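Local coordinates for protein putative arylalkylamine N-Acetyltransferase 7 (Aedes aegypti, PDB 4FD7) that probably transfers an acetyl group from acetyl-CoA to amine substrates as a GNAT-type N-acetyltransferase, at residues S87-R92 / D96-V101; V29-Q34 / R160-A165; A136-R141 / L183-F188. All coordinates share one frame; numbering follows the deposited sequence.

In the fold
The three contacts sample both sheets of a GNAT fold. Interactions 1 and 2 touch and share the five-stranded antiparallel sheet, in which strands 88-92 and 28-35 are neighbours; interaction 3 lies about 25 Å from each, centre to centre, at strand 183-188 of the second sheet. All three are largely buried, although the turn end of interaction 1 reaches the surface. Their chemistry follows their place. Interaction 1 joins adjacent strands through backbone hydrogen bonds, a water and side chains. Interactions 2 and 3 bring a helix start against a strand, with no direct hydrogen bond across: one rests on an aromatic face, the other on small aliphatic branches.

Interaction 1. Residues S87-R92 / D96-V101; sequences SLVCFR and DEIVGV
The Phe91 ring turns its edge to the backbone of 96-101: CD1 lies 3.4 Å from Glu97 O, near the ring plane, so the carbonyl oxygen meets the ring's hydrogen-bearing rim. Asp96 O and Ile98 CG1 approach the same ring obliquely. Over one face, offset toward the rim, sits CG2 of Val89 from the same strand, 3.8 Å above the plane. This methyl also meets Ile98 CG2 at 4.0 Å, the two side chains crossing at about a right angle.

Between the strands the backbone supplies two nearly straight bonds, both gripping Cys90. Its N reaches Gly100 O (2.9 Å, 169°), while its O accepts from Val99 N at 2.9 Å. Two residues thus stand opposite one, and with Val99 in helical and Gly100 in extended backbone angles this is the geometry of a classic beta bulge. The distortion has a price, for Gly100 N is buried with no partner in the model. With SG anti to the backbone N (chi1 180°), Cys90 lays its sulfur 4.0 Å from Val99 CB. Nearer the turn the strands draw apart, and a water takes over, accepting from Arg92 N at 2.8 Å and lying 2.7 Å from Glu97 O. The charged ends look elsewhere: Arg92 forms a salt bridge with Asp22, Glu97 with Lys158.

The pair is an antiparallel hairpin inside the larger sheet of the fold. Strand 28-35 bonds to the other margin of 88-92, through Gln34 to Val89 and Arg32 to Phe91. Ile98 and Val101 pack on helix 41-55, while Leu88 and Cys90 touch Trp15 and Phe18 of strand 14-21.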
loop_
_atom_site.group_PDB
_atom_site.type_symbol
_atom_site.label_atom_id
_atom_site.label_comp_id
_atom_site.label_asym_id
_atom_site.label_seq_id
_atom_site.Cartn_x
_atom_site.Cartn_y
_atom_site.Cartn_z
ATOM N N SER A 87 7.024 7.284 -0.342
ATOM C CA SER A 87 6.642 6.140 -1.169
ATOM C C SER A 87 7.833 5.305 -1.635
ATOM O O SER A 87 8.920 5.829 -1.875
ATOM C CB SER A 87 5.748 6.556 -2.340
ATOM O OG SER A 87 4.539 7.114 -1.843
ATOM N N LEU A 88 7.608 3.998 -1.760
ATOM C CA LEU A 88 8.708 3.073 -2.016
ATOM C C LEU A 88 8.632 2.398 -3.386
ATOM O O LEU A 88 7.547 2.097 -3.868
ATOM C CB LEU A 88 8.758 2.033 -0.902
ATOM C CG LEU A 88 9.120 2.597 0.478
ATOM C CD1 LEU A 88 9.021 1.519 1.543
ATOM C CD2 LEU A 88 10.530 3.176 0.428
ATOM N N VAL A 89 9.788 2.158 -4.013
ATOM C CA VAL A 89 9.806 1.576 -5.354
ATOM C C VAL A 89 10.853 0.470 -5.425
ATOM O O VAL A 89 11.892 0.553 -4.760
ATOM C CB VAL A 89 10.078 2.651 -6.446
ATOM C CG1 VAL A 89 11.468 3.310 -6.287
ATOM C CG2 VAL A 89 9.958 2.055 -7.849
ATOM N N CYS A 90 10.570 -0.567 -6.210
ATOM C CA CYS A 90 11.507 -1.676 -6.384
ATOM C C CYS A 90 12.087 -1.658 -7.794
ATOM O O CYS A 90 11.355 -1.519 -8.789
ATOM C CB CYS A 90 10.807 -3.028 -6.128
ATOM S SG CYS A 90 11.840 -4.522 -6.317
ATOM N N PHE A 91 13.408 -1.789 -7.874
ATOM C CA PHE A 91 14.081 -1.922 -9.173
ATOM C C PHE A 91 14.914 -3.184 -9.182
ATOM O O PHE A 91 15.424 -3.601 -8.150
ATOM C CB PHE A 91 15.026 -0.741 -9.448
ATOM C CG PHE A 91 14.339 0.591 -9.580
ATOM C CD1 PHE A 91 13.449 0.840 -10.619
ATOM C CD2 PHE A 91 14.609 1.612 -8.673
ATOM C CE1 PHE A 91 12.829 2.098 -10.746
ATOM C CE2 PHE A 91 13.990 2.864 -8.786
ATOM C CZ PHE A 91 13.102 3.107 -9.823
ATOM N N ARG A 92 15.047 -3.785 -10.357
ATOM C CA ARG A 92 16.015 -4.846 -10.584
ATOM C C ARG A 92 17.342 -4.195 -10.985
ATOM O O ARG A 92 17.359 -3.294 -11.820
ATOM C CB ARG A 92 15.512 -5.747 -11.717
ATOM C CG ARG A 92 16.352 -6.995 -11.978
ATOM C CD ARG A 92 15.645 -7.829 -13.026
ATOM N NE ARG A 92 15.249 -6.995 -14.154
ATOM C CZ ARG A 92 15.677 -7.171 -15.399
ATOM N NH1 ARG A 92 16.498 -8.175 -15.681
ATOM N NH2 ARG A 92 15.274 -6.351 -16.363
ATOM N N ASP A 96 16.069 0.378 -15.226
ATOM C CA ASP A 96 15.402 1.514 -14.608
ATOM C C ASP A 96 13.888 1.327 -14.578
ATOM O O ASP A 96 13.137 2.209 -14.148
ATOM C CB ASP A 96 15.786 2.801 -15.337
ATOM C CG ASP A 96 17.261 3.109 -15.215
ATOM O OD1 ASP A 96 17.696 3.467 -14.104
ATOM O OD2 ASP A 96 17.988 2.995 -16.222
ATOM N N GLU A 97 13.449 0.152 -15.009
ATOM C CA GLU A 97 12.026 -0.135 -15.104
ATOM C C GLU A 97 11.426 -0.440 -13.735
ATOM O O GLU A 97 12.011 -1.187 -12.944
ATOM C CB GLU A 97 11.815 -1.318 -16.043
ATOM C CG GLU A 97 10.427 -1.438 -16.601
ATOM C CD GLU A 97 10.355 -2.527 -17.643
ATOM O OE1 GLU A 97 10.861 -2.309 -18.762
ATOM O OE2 GLU A 97 9.813 -3.608 -17.329
ATOM N N ILE A 98 10.258 0.130 -13.456
ATOM C CA ILE A 98 9.609 -0.104 -12.163
ATOM C C ILE A 98 9.138 -1.552 -12.017
ATOM O O ILE A 98 8.355 -2.049 -12.834
ATOM C CB ILE A 98 8.422 0.851 -11.927
ATOM C CG1 ILE A 98 8.924 2.285 -11.774
ATOM C CG2 ILE A 98 7.615 0.408 -10.690
ATOM C CD1 ILE A 98 7.821 3.316 -11.716
ATOM N N VAL A 99 9.613 -2.233 -10.977
ATOM C CA VAL A 99 9.169 -3.603 -10.721
ATOM C C VAL A 99 7.901 -3.590 -9.873
ATOM O O VAL A 99 6.908 -4.244 -10.201
ATOM C CB VAL A 99 10.246 -4.451 -10.025
ATOM C CG1 VAL A 99 9.705 -5.826 -9.697
ATOM C CG2 VAL A 99 11.492 -4.577 -10.912
ATOM N N GLY A 100 7.952 -2.843 -8.777
ATOM C CA GLY A 100 6.795 -2.650 -7.929
ATOM C C GLY A 100 6.826 -1.278 -7.286
ATOM O O GLY A 100 7.858 -0.614 -7.275
ATOM N N VAL A 101 5.687 -0.839 -6.762
ATOM C CA VAL A 101 5.620 0.437 -6.066
ATOM C C VAL A 101 4.594 0.354 -4.930
ATOM O O VAL A 101 3.653 -0.429 -4.993
ATOM C CB VAL A 101 5.401 1.643 -7.051
ATOM C CG1 VAL A 101 4.311 1.360 -8.042
ATOM C CG2 VAL A 101 5.124 2.948 -6.321
HETATM O O HOH W 1 14.273 -2.665 -12.774
#

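Interaction 2. Residues V29-Q34 / R160-A165; sequences VWYRVQ and RGRGIA
Tyr31, on a strand of the large sheet, meets Arg162 and Ile164 of a turn whose sequence fits the Arg/Gln-x-x-Gly-x-Gly/Ala motif of GNAT enzymes, the loop that in relatives wraps the pyrophosphate of acetyl-CoA. Segment 160-165 runs from this loop into helix 164-170, with Gly163 at the N-cap. Gly161 and Gly163 both have positive phi and shape the turn on either side of Arg162.

The polar bonds all lead outside the pair. The tyrosine hydroxyl is hydrogen-bonded to Lys21 O, and Arg162 NH1 to Asp22 O, joined by a weak bond from NE to Lys21 O. Strand and loop thus both bond to the backbone at Lys21 and Asp22, sharing Lys21 O through a weak bond on the arginine side. Arg160, which fills the first position of the motif, makes a salt bridge with Asp55 and a hydrogen bond to Val155 O.

Aromatic and aliphatic packing makes the direct contact, and it is small. Ile164 sends CD1 over one face of the tyrosine ring, 4.2 Å from Tyr31 CE1, the two side chains crossing at about a right angle; Ile164 also touches Tyr159. Tyr31 holds its ring toward the loop because CG stands anti to the carbonyl carbon (chi1 -65°). The same ring meets that of Phe18 in nearly parallel planes, so the tyrosine belongs to an aromatic pair between neighbouring strands. Arg162 runs extended from CG to NE, which carries its aliphatic stem past the end of the ring: CD lies 4.0 Å from Tyr31 OH, and the ring and guanidinium planes are turned 61° apart.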
loop_
_atom_site.group_PDB
_atom_site.type_symbol
_atom_site.label_atom_id
_atom_site.label_comp_id
_atom_site.label_asym_id
_atom_site.label_seq_id
_atom_site.Cartn_x
_atom_site.Cartn_y
_atom_site.Cartn_z
ATOM N N VAL A 29 18.968 -12.719 -9.299
ATOM C CA VAL A 29 19.513 -11.428 -9.630
ATOM C C VAL A 29 19.225 -10.574 -8.409
ATOM O O VAL A 29 18.491 -11.009 -7.517
ATOM C CB VAL A 29 18.856 -10.881 -10.907
ATOM C CG1 VAL A 29 17.366 -10.641 -10.684
ATOM C CG2 VAL A 29 19.572 -9.623 -11.407
ATOM N N TRP A 30 19.808 -9.385 -8.344
ATOM C CA TRP A 30 19.596 -8.517 -7.198
ATOM C C TRP A 30 18.535 -7.489 -7.514
ATOM O O TRP A 30 18.437 -7.016 -8.644
ATOM C CB TRP A 30 20.892 -7.799 -6.823
ATOM C CG TRP A 30 21.828 -8.619 -6.039
ATOM C CD1 TRP A 30 22.876 -9.351 -6.518
ATOM C CD2 TRP A 30 21.836 -8.781 -4.621
ATOM N NE1 TRP A 30 23.530 -9.970 -5.482
ATOM C CE2 TRP A 30 22.907 -9.639 -4.301
ATOM C CE3 TRP A 30 21.036 -8.290 -3.583
ATOM C CZ2 TRP A 30 23.199 -10.023 -2.993
ATOM C CZ3 TRP A 30 21.322 -8.676 -2.282
ATOM C CH2 TRP A 30 22.393 -9.530 -1.997
ATOM N N TYR A 31 17.738 -7.151 -6.500
ATOM C CA TYR A 31 16.767 -6.085 -6.599
ATOM C C TYR A 31 17.006 -5.134 -5.432
ATOM O O TYR A 31 17.661 -5.497 -4.458
ATOM C CB TYR A 31 15.342 -6.634 -6.456
ATOM C CG TYR A 31 14.887 -7.579 -7.551
ATOM C CD1 TYR A 31 14.106 -7.122 -8.609
ATOM C CD2 TYR A 31 15.212 -8.927 -7.509
ATOM C CE1 TYR A 31 13.672 -7.989 -9.612
ATOM C CE2 TYR A 31 14.789 -9.794 -8.495
ATOM C CZ TYR A 31 14.019 -9.323 -9.544
ATOM O OH TYR A 31 13.591 -10.194 -10.533
ATOM N N ARG A 32 16.451 -3.933 -5.515
ATOM C CA ARG A 32 16.487 -3.025 -4.381
ATOM C C ARG A 32 15.117 -2.381 -4.188
ATOM O O ARG A 32 14.327 -2.283 -5.139
ATOM C CB ARG A 32 17.542 -1.940 -4.580
ATOM C CG ARG A 32 17.284 -1.043 -5.789
ATOM C CD ARG A 32 18.407 -0.047 -5.982
ATOM N NE ARG A 32 18.127 0.888 -7.068
ATOM C CZ ARG A 32 18.367 0.635 -8.350
ATOM N NH1 ARG A 32 18.894 -0.527 -8.716
ATOM N NH2 ARG A 32 18.074 1.544 -9.267
ATOM N N VAL A 33 14.859 -1.957 -2.954
ATOM C CA VAL A 33 13.700 -1.136 -2.625
ATOM C C VAL A 33 14.232 0.196 -2.088
ATOM O O VAL A 33 15.085 0.217 -1.189
ATOM C CB VAL A 33 12.814 -1.781 -1.549
ATOM C CG1 VAL A 33 11.491 -0.990 -1.422
ATOM C CG2 VAL A 33 12.546 -3.253 -1.867
ATOM N N GLN A 34 13.752 1.299 -2.651
ATOM C CA GLN A 34 14.294 2.613 -2.312
ATOM C C GLN A 34 13.235 3.697 -2.360
ATOM O O GLN A 34 12.126 3.465 -2.848
ATOM C CB GLN A 34 15.412 2.994 -3.288
ATOM C CG GLN A 34 14.948 3.104 -4.749
ATOM C CD GLN A 34 15.932 3.870 -5.620
ATOM O OE1 GLN A 34 16.863 3.297 -6.185
ATOM N NE2 GLN A 34 15.718 5.165 -5.745
ATOM N N ARG A 160 5.800 -11.384 -10.749
ATOM C CA ARG A 160 5.142 -11.979 -9.592
ATOM C C ARG A 160 5.681 -13.379 -9.277
ATOM O O ARG A 160 6.405 -13.986 -10.080
ATOM C CB ARG A 160 3.603 -11.919 -9.696
ATOM C CG ARG A 160 2.994 -10.604 -9.138
ATOM C CD ARG A 160 1.526 -10.446 -9.491
ATOM N NE ARG A 160 1.183 -9.091 -9.926
ATOM C CZ ARG A 160 0.054 -8.779 -10.560
ATOM N NH1 ARG A 160 -0.832 -9.732 -10.831
ATOM N NH2 ARG A 160 -0.197 -7.525 -10.929
ATOM N N GLY A 161 5.383 -13.853 -8.072
ATOM C CA GLY A 161 5.834 -15.157 -7.627
ATOM C C GLY A 161 7.272 -15.154 -7.141
ATOM O O GLY A 161 7.862 -16.211 -6.927
ATOM N N ARG A 162 7.832 -13.961 -6.966
ATOM C CA ARG A 162 9.243 -13.814 -6.635
ATOM C C ARG A 162 9.457 -13.249 -5.236
ATOM O O ARG A 162 10.596 -13.044 -4.804
ATOM C CB ARG A 162 9.929 -12.932 -7.686
ATOM C CG ARG A 162 10.208 -13.683 -8.984
ATOM C CD ARG A 162 10.501 -12.755 -10.132
ATOM N NE ARG A 162 10.826 -13.462 -11.373
ATOM C CZ ARG A 162 9.929 -13.852 -12.278
ATOM N NH1 ARG A 162 10.318 -14.485 -13.375
ATOM N NH2 ARG A 162 8.638 -13.626 -12.087
ATOM N N GLY A 163 8.360 -12.998 -4.527
ATOM C CA GLY A 163 8.460 -12.470 -3.176
ATOM C C GLY A 163 8.672 -10.976 -3.132
ATOM O O GLY A 163 8.989 -10.435 -2.064
ATOM N N ILE A 164 8.476 -10.305 -4.270
ATOM C CA ILE A 164 8.740 -8.865 -4.370
ATOM C C ILE A 164 7.845 -8.029 -3.437
ATOM O O ILE A 164 8.327 -7.084 -2.796
ATOM C CB ILE A 164 8.727 -8.370 -5.851
ATOM C CG1 ILE A 164 10.093 -8.630 -6.503
ATOM C CG2 ILE A 164 8.379 -6.880 -5.942
ATOM C CD1 ILE A 164 10.027 -9.145 -7.924
ATOM N N ALA A 165 6.573 -8.406 -3.312
ATOM C CA ALA A 165 5.656 -7.674 -2.430
ATOM C C ALA A 165 6.131 -7.734 -0.976
ATOM O O ALA A 165 6.172 -6.715 -0.258
ATOM C CB ALA A 165 4.237 -8.219 -2.549
#

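Interaction 3. Residues A136-R141 / L183-F188; sequences ANIFDR and LSATCF
Ile138 is the residue through which the segment 136-141 meets the strand, and its two branches divide the work. CG2 presses on Leu183 CD2 at 3.4 Å, tighter than usual for two methyl carbons, while CD1 lies 3.9 Å from Ala185 CB. CG1 stands anti to the carbonyl carbon (chi1 -61°), which leaves the branches splayed over two residues that point the same way from strand 183-188. The contact is wholly aliphatic, with no hydrogen bond across it.

One shell out, the helix start is fixed from within. Asn137, with phi of 59°, interrupts the helical run between 120-136 and 138-142. It is the N-cap residue; its O accepts the first helical bond, from Arg141 N at 3.0 Å, and its side chain makes no capping bond. Arg141 then folds back, and NH1 donates to Ala136 O (3.0 Å, 160°) close to the guanidinium plane. The same nitrogen also forms a salt bridge with Asp205, so this arginine links the helix junction to strand 203-209. Tyr147 packs against both Ile138 and Ala185.

On the strand, Ser184 and Thr186 turn away from the helix, and both hydroxyls bond to Arg172 NH1. The backbone of Leu183 and Ala185 pairs with Leu148 of strand 146-155, and strand 229-236 bonds along the other margin. Strands 146-155 and 183-188 with the intervening helices form the beta-alpha-beta crossover of the GNAT fold, whose two parallel strands splay apart in relatives to admit acetyl-CoA.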
loop_
_atom_site.group_PDB
_atom_site.type_symbol
_atom_site.label_atom_id
_atom_site.label_comp_id
_atom_site.label_asym_id
_atom_site.label_seq_id
_atom_site.Cartn_x
_atom_site.Cartn_y
_atom_site.Cartn_z
ATOM N N ALA A 136 -9.704 -0.938 13.745
ATOM C CA ALA A 136 -8.350 -1.326 14.148
ATOM C C ALA A 136 -7.818 -0.515 15.343
ATOM O O ALA A 136 -7.015 -1.025 16.141
ATOM C CB ALA A 136 -7.385 -1.237 12.968
ATOM N N ASN A 137 -8.227 0.750 15.440
ATOM C CA ASN A 137 -7.986 1.541 16.646
ATOM C C ASN A 137 -6.484 1.661 16.974
ATOM O O ASN A 137 -6.071 1.609 18.137
ATOM C CB ASN A 137 -8.760 0.898 17.801
ATOM C CG ASN A 137 -8.843 1.771 19.036
ATOM O OD1 ASN A 137 -8.682 3.002 18.982
ATOM N ND2 ASN A 137 -9.119 1.133 20.171
ATOM N N ILE A 138 -5.682 1.861 15.929
ATOM C CA ILE A 138 -4.217 1.821 16.022
ATOM C C ILE A 138 -3.601 2.797 17.048
ATOM O O ILE A 138 -2.721 2.409 17.841
ATOM C CB ILE A 138 -3.586 2.031 14.622
ATOM C CG1 ILE A 138 -4.029 0.914 13.662
ATOM C CG2 ILE A 138 -2.073 2.066 14.713
ATOM C CD1 ILE A 138 -3.502 -0.488 14.060
ATOM N N PHE A 139 -4.075 4.039 17.064
ATOM C CA PHE A 139 -3.440 5.073 17.891
ATOM C C PHE A 139 -3.589 4.781 19.365
ATOM O O PHE A 139 -2.620 4.834 20.106
ATOM C CB PHE A 139 -4.009 6.465 17.598
ATOM C CG PHE A 139 -3.846 6.890 16.172
ATOM C CD1 PHE A 139 -2.603 7.281 15.687
ATOM C CD2 PHE A 139 -4.932 6.880 15.310
ATOM C CE1 PHE A 139 -2.452 7.675 14.361
ATOM C CE2 PHE A 139 -4.781 7.274 13.980
ATOM C CZ PHE A 139 -3.537 7.661 13.512
ATOM N N ASP A 140 -4.804 4.449 19.789
ATOM C CA ASP A 140 -5.029 4.121 21.194
ATOM C C ASP A 140 -4.442 2.768 21.593
ATOM O O ASP A 140 -3.940 2.613 22.695
ATOM C CB ASP A 140 -6.516 4.169 21.533
ATOM C CG ASP A 140 -7.056 5.587 21.583
ATOM O OD1 ASP A 140 -6.265 6.524 21.803
ATOM O OD2 ASP A 140 -8.283 5.760 21.420
ATOM N N ARG A 141 -4.516 1.788 20.698
ATOM C CA ARG A 141 -3.979 0.464 20.992
ATOM C C ARG A 141 -2.476 0.489 21.214
ATOM O O ARG A 141 -1.961 -0.226 22.076
ATOM C CB ARG A 141 -4.321 -0.520 19.877
ATOM C CG ARG A 141 -5.648 -1.219 20.110
ATOM C CD ARG A 141 -5.954 -2.231 19.030
ATOM N NE ARG A 141 -4.892 -3.224 18.866
ATOM C CZ ARG A 141 -4.306 -3.492 17.703
ATOM N NH1 ARG A 141 -4.678 -2.835 16.606
ATOM N NH2 ARG A 141 -3.345 -4.412 17.627
ATOM N N LEU A 183 5.779 2.490 14.085
ATOM C CA LEU A 183 4.749 1.559 13.670
ATOM C C LEU A 183 4.323 1.804 12.250
ATOM O O LEU A 183 4.224 2.956 11.817
ATOM C CB LEU A 183 3.519 1.764 14.565
ATOM C CG LEU A 183 2.315 0.842 14.513
ATOM C CD1 LEU A 183 2.663 -0.560 15.009
ATOM C CD2 LEU A 183 1.235 1.437 15.380
ATOM N N SER A 184 4.066 0.718 11.526
ATOM C CA SER A 184 3.319 0.817 10.270
ATOM C C SER A 184 2.049 -0.004 10.433
ATOM O O SER A 184 2.064 -1.032 11.097
ATOM C CB SER A 184 4.140 0.278 9.093
ATOM O OG SER A 184 3.418 0.441 7.867
ATOM N N ALA A 185 0.945 0.455 9.859
ATOM C CA ALA A 185 -0.275 -0.357 9.797
ATOM C C ALA A 185 -0.951 -0.099 8.472
ATOM O O ALA A 185 -0.827 0.969 7.901
ATOM C CB ALA A 185 -1.222 -0.044 10.922
ATOM N N THR A 186 -1.672 -1.089 7.979
ATOM C CA THR A 186 -2.220 -0.977 6.637
ATOM C C THR A 186 -3.408 -1.909 6.515
ATOM O O THR A 186 -3.492 -2.909 7.238
ATOM C CB THR A 186 -1.106 -1.265 5.581
ATOM O OG1 THR A 186 -0.254 -0.115 5.480
ATOM C CG2 THR A 186 -1.669 -1.582 4.196
ATOM N N CYS A 187 -4.361 -1.550 5.663
ATOM C CA CYS A 187 -5.434 -2.473 5.316
ATOM C C CYS A 187 -4.972 -3.310 4.136
ATOM O O CYS A 187 -4.791 -2.789 3.041
ATOM C CB CYS A 187 -6.716 -1.720 4.940
ATOM S SG CYS A 187 -8.034 -2.852 4.444
ATOM N N PHE A 188 -4.734 -4.596 4.382
ATOM C CA PHE A 188 -4.391 -5.549 3.339
ATOM C C PHE A 188 -5.666 -6.248 2.883
ATOM O O PHE A 188 -6.395 -6.856 3.677
ATOM C CB PHE A 188 -3.341 -6.530 3.836
ATOM C CG PHE A 188 -2.053 -5.871 4.243
ATOM C CD1 PHE A 188 -1.809 -5.525 5.575
ATOM C CD2 PHE A 188 -1.088 -5.589 3.297
ATOM C CE1 PHE A 188 -0.615 -4.916 5.935
ATOM C CE2 PHE A 188 0.111 -4.975 3.658
ATOM C CZ PHE A 188 0.344 -4.644 4.975
#